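Local coordinates for putative mandelate racemase (Salmonella typhimurium, PDB 2O56), which binds magnesium and may act as a hydro-lyase (dehydratase) of the enolase superfamily, though its substrate is not established, at residues A[386-389]-A[390-394]; A[329-332]-A[333-337]. One frame throughout, in Å; residues are numbered along the deposited sequence.

Interaction 1 of 2, residues A[386-389]-A[390-394]; sequences TEET and MKKSP
Met390 opens the second half of this short helix by sending its N-H back to Thr386 O, 3.1 Å away, which makes the first i to i+4 bond of the helix. Its side chain runs on past the same oxygen: Met390 CG passes Thr386 O at 3.4 Å, and the bend at chi3 (-86°) turns Met390 CE to within 3.6 Å of Glu387 OE2. Lys391 doubles back on the residue one turn earlier. The bends at chi2, chi3 and chi4 fold Lys391 NZ back to Glu387 O at 2.8 Å, tilted from the carbonyl plane, while the main-chain N of Lys391 reaches that oxygen from the opposite face. Lys391 NZ also forms a salt bridge to Glu387 OE1 at 3.0 Å, on the anti side of the carboxylate and somewhat out of its plane; acid and main-chain carbonyl of one residue thus hold a single lysine. Lys392 is bound less firmly, its N giving weak bonds to Glu388 O and Thr389 O, and its NZ stays 4.0 Å from Glu388 OE2, an attraction beyond salt-bridge range. Ser393 reaches back in the same sense with its hydroxyl: OG, placed beside its own N by chi1 of -67°, donates to Thr389 O at 2.7 Å from above the carbonyl plane and in turn receives Ala15 N. The serine hydroxyl ties the last turn to the neighbouring loop, where Thr389 also packs on Val14. At the other end, Thr386 OG1 accepts from Thr389 N at 3.1 Å. The whole is a short, partly buried helix at the periphery with a threonine N-cap and an i to i+4 Glu-Lys pair, leading through Ser393 and Pro394 to strand 395-398, an outermost strand of the antiparallel sheet within this chain.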
loop_
_atom_site.group_PDB
_atom_site.type_symbol
_atom_site.label_atom_id
_atom_site.label_comp_id
_atom_site.label_asym_id
_atom_site.label_seq_id
_atom_site.Cartn_x
_atom_site.Cartn_y
_atom_site.Cartn_z
ATOM N N THR A 386 1.568 52.396 -15.030
ATOM C CA THR A 386 1.472 53.743 -15.634
ATOM C C THR A 386 2.838 54.192 -16.107
ATOM O O THR A 386 3.853 53.735 -15.569
ATOM C CB THR A 386 0.996 54.797 -14.627
ATOM O OG1 THR A 386 1.973 54.929 -13.593
ATOM C CG2 THR A 386 -0.337 54.427 -14.034
ATOM N N GLU A 387 2.863 55.115 -17.072
ATOM C CA GLU A 387 4.118 55.724 -17.539
ATOM C C GLU A 387 4.930 56.364 -16.410
ATOM O O GLU A 387 6.159 56.259 -16.379
ATOM C CB GLU A 387 3.850 56.763 -18.637
ATOM C CG GLU A 387 3.507 56.169 -20.006
ATOM C CD GLU A 387 4.621 55.303 -20.580
ATOM O OE1 GLU A 387 5.815 55.643 -20.403
ATOM O OE2 GLU A 387 4.296 54.281 -21.220
ATOM N N GLU A 388 4.227 57.017 -15.489
ATOM C CA GLU A 388 4.841 57.697 -14.342
ATOM C C GLU A 388 5.582 56.736 -13.403
ATOM O O GLU A 388 6.703 57.008 -12.971
ATOM C CB GLU A 388 3.769 58.454 -13.553
ATOM C CG GLU A 388 4.299 59.205 -12.335
ATOM C CD GLU A 388 3.311 60.224 -11.780
ATOM O OE1 GLU A 388 2.287 60.498 -12.447
ATOM O OE2 GLU A 388 3.561 60.753 -10.674
ATOM N N THR A 389 4.928 55.623 -13.081
ATOM C CA THR A 389 5.537 54.552 -12.309
ATOM C C THR A 389 6.775 53.991 -13.023
ATOM O O THR A 389 7.837 53.815 -12.411
ATOM C CB THR A 389 4.493 53.453 -11.978
ATOM O OG1 THR A 389 3.469 54.014 -11.134
ATOM C CG2 THR A 389 5.133 52.292 -11.243
ATOM N N MET A 390 6.649 53.742 -14.321
ATOM C CA MET A 390 7.757 53.172 -15.068
ATOM C C MET A 390 8.957 54.106 -15.156
ATOM O O MET A 390 10.107 53.659 -15.092
ATOM C CB MET A 390 7.289 52.732 -16.433
ATOM C CG MET A 390 6.339 51.537 -16.369
ATOM S SD MET A 390 6.182 50.721 -17.971
ATOM C CE MET A 390 4.876 51.690 -18.741
ATOM N N LYS A 391 8.682 55.403 -15.276
ATOM C CA LYS A 391 9.721 56.441 -15.282
ATOM C C LYS A 391 10.575 56.438 -14.026
ATOM O O LYS A 391 11.783 56.584 -14.120
ATOM C CB LYS A 391 9.097 57.827 -15.486
ATOM C CG LYS A 391 9.501 58.511 -16.777
ATOM C CD LYS A 391 8.304 58.736 -17.690
ATOM C CE LYS A 391 8.303 57.764 -18.861
ATOM N NZ LYS A 391 7.968 56.364 -18.455
ATOM N N LYS A 392 9.953 56.266 -12.857
ATOM C CA LYS A 392 10.682 56.348 -11.588
ATOM C C LYS A 392 11.044 55.004 -10.933
ATOM O O LYS A 392 11.482 54.967 -9.785
ATOM C CB LYS A 392 9.965 57.278 -10.592
ATOM C CG LYS A 392 8.605 56.818 -10.118
ATOM C CD LYS A 392 8.127 57.656 -8.932
ATOM C CE LYS A 392 6.830 57.095 -8.342
ATOM N NZ LYS A 392 5.605 57.753 -8.894
ATOM N N SER A 393 10.872 53.903 -11.656
ATOM C CA SER A 393 11.182 52.583 -11.113
ATOM C C SER A 393 12.519 52.104 -11.638
ATOM O O SER A 393 12.700 52.022 -12.843
ATOM C CB SER A 393 10.118 51.573 -11.547
ATOM O OG SER A 393 8.862 51.836 -10.973
ATOM N N PRO A 394 13.450 51.738 -10.739
ATOM C CA PRO A 394 14.713 51.126 -11.176
ATOM C C PRO A 394 14.512 49.884 -12.079
ATOM O O PRO A 394 13.777 48.957 -11.715
ATOM C CB PRO A 394 15.398 50.742 -9.856
ATOM C CG PRO A 394 14.750 51.556 -8.816
ATOM C CD PRO A 394 13.366 51.875 -9.274
#

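Interaction 2 of 2, residues A[329-332]-A[333-337]; sequences ISTA and VALHM
Four successive backbone bonds, from the N atoms of Val333, Ala334, Leu335 and His336 to the oxygens of Ile329, Ser330, Thr331 and Ala332, make this a regular stretch of alpha helix, more than two turns long, with N-H...O angles between 160° and 166°. The side chains lean on the same carbonyls. Val333 spreads its two methyls over neighbouring oxygens: CG1, beside the backbone N, lies 3.3 Å from Ile329 O, and CG2 lies 3.5 Å from Ser330 O. Between the branches of the two residues the touch is slight, Val333 CG1 to Ile329 CG2 at 4.5 Å. Ala334 sets its methyl CB 3.3 Å from Ser330 O, and on that side of the helix it also meets Val324. Leu335 and Thr331 run side by side and point the same way, with Leu335 CD1 4.0 Å from Thr331 CG2; further in, Leu335 CG approaches Thr331 O at 3.2 Å. In His336, chi1 of -72° brings the ring back beside the preceding turn, and CD2 comes within 3.1 Å of Ala332 O, which lies oblique to the ring. Both ring nitrogens are engaged beyond the helix, ND1 with Tyr119 N and NE2 with Ile381 O. These two bonds fix the rotation of the imidazole and satisfy its polar atoms in a buried setting; since one nitrogen meets an N-H and the other a carbonyl, a neutral ring protonated on NE2 would fit. Helix 328-340 is surrounded on several sides: Ile329 packs on strand 39-44, where Glu43 accepts from Ser330 N, Ala334 and Leu335 touch His347 of strand 347-350, and Met337 extends to helix 302-314.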
loop_
_atom_site.group_PDB
_atom_site.type_symbol
_atom_site.label_atom_id
_atom_site.label_comp_id
_atom_site.label_asym_id
_atom_site.label_seq_id
_atom_site.Cartn_x
_atom_site.Cartn_y
_atom_site.Cartn_z
ATOM N N ILE A 329 -1.738 44.026 -11.150
ATOM C CA ILE A 329 -1.538 43.051 -12.219
ATOM C C ILE A 329 -1.878 41.641 -11.751
ATOM O O ILE A 329 -2.570 40.894 -12.454
ATOM C CB ILE A 329 -0.099 43.119 -12.823
ATOM C CG1 ILE A 329 0.028 44.396 -13.682
ATOM C CG2 ILE A 329 0.182 41.902 -13.683
ATOM C CD1 ILE A 329 1.467 44.704 -14.172
ATOM N N SER A 330 -1.404 41.299 -10.559
ATOM C CA SER A 330 -1.803 40.068 -9.873
ATOM C C SER A 330 -3.328 39.932 -9.758
ATOM O O SER A 330 -3.904 38.891 -10.069
ATOM C CB SER A 330 -1.152 40.002 -8.490
ATOM O OG SER A 330 -1.073 38.659 -8.047
ATOM N N THR A 331 -3.990 40.988 -9.317
ATOM C CA THR A 331 -5.438 40.946 -9.195
ATOM C C THR A 331 -6.123 40.660 -10.532
ATOM O O THR A 331 -6.962 39.755 -10.621
ATOM C CB THR A 331 -5.977 42.214 -8.543
ATOM O OG1 THR A 331 -5.595 42.203 -7.169
ATOM C CG2 THR A 331 -7.517 42.272 -8.643
ATOM N N ALA A 332 -5.719 41.396 -11.569
ATOM C CA ALA A 332 -6.227 41.211 -12.917
ATOM C C ALA A 332 -6.159 39.767 -13.385
ATOM O O ALA A 332 -7.176 39.202 -13.814
ATOM C CB ALA A 332 -5.471 42.120 -13.901
ATOM N N VAL A 333 -4.972 39.162 -13.301
ATOM C CA VAL A 333 -4.782 37.844 -13.879
ATOM C C VAL A 333 -5.525 36.789 -13.079
ATOM O O VAL A 333 -6.076 35.846 -13.646
ATOM C CB VAL A 333 -3.284 37.470 -14.110
ATOM C CG1 VAL A 333 -2.593 38.574 -14.839
ATOM C CG2 VAL A 333 -2.558 37.186 -12.809
ATOM N N ALA A 334 -5.560 36.971 -11.760
ATOM C CA ALA A 334 -6.442 36.191 -10.892
ATOM C C ALA A 334 -7.911 36.205 -11.333
ATOM O O ALA A 334 -8.540 35.158 -11.435
ATOM C CB ALA A 334 -6.293 36.640 -9.454
ATOM N N LEU A 335 -8.453 37.394 -11.598
ATOM C CA LEU A 335 -9.840 37.531 -12.046
ATOM C C LEU A 335 -10.164 36.804 -13.350
ATOM O O LEU A 335 -11.238 36.219 -13.470
ATOM C CB LEU A 335 -10.250 39.005 -12.138
ATOM C CG LEU A 335 -10.175 39.759 -10.815
ATOM C CD1 LEU A 335 -10.508 41.222 -11.036
ATOM C CD2 LEU A 335 -11.082 39.131 -9.746
ATOM N N HIS A 336 -9.243 36.861 -14.315
ATOM C CA HIS A 336 -9.360 36.118 -15.556
ATOM C C HIS A 336 -9.379 34.601 -15.376
ATOM O O HIS A 336 -10.200 33.896 -15.976
ATOM C CB HIS A 336 -8.221 36.512 -16.507
ATOM C CG HIS A 336 -8.365 37.889 -17.094
ATOM N ND1 HIS A 336 -9.274 38.184 -18.087
ATOM C CD2 HIS A 336 -7.720 39.049 -16.819
ATOM C CE1 HIS A 336 -9.190 39.467 -18.393
ATOM N NE2 HIS A 336 -8.249 40.013 -17.643
ATOM N N MET A 337 -8.464 34.086 -14.568
ATOM C CA MET A 337 -8.402 32.643 -14.329
ATOM C C MET A 337 -9.683 32.224 -13.628
ATOM O O MET A 337 -10.324 31.260 -14.017
ATOM C CB MET A 337 -7.192 32.303 -13.451
ATOM C CG MET A 337 -6.885 30.775 -13.292
ATOM S SD MET A 337 -6.281 29.990 -14.795
ATOM C CE MET A 337 -4.649 30.709 -14.940
#

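How the interactions relate
Interaction 2 comes first in sequence, along most of helix 328-340, and interaction 1 follows in helix 387-392; their centres are 21 Å apart and their nearest atoms about 8 Å, without touching. In both, side chains meet main-chain carbonyls about one turn earlier. Residues 329-337 are buried near the centre of the chain, with the side chain of Ser330 about 13 Å from the magnesium ion, whereas 386-394 lie at the periphery, away from the metal site. Both adjoin the four-stranded antiparallel sheet, through strand 39-44 and strand 395-398, its two outermost strands in this chain. Together they connect the C-terminal part of the enolase-superfamily chain to its N-terminal region.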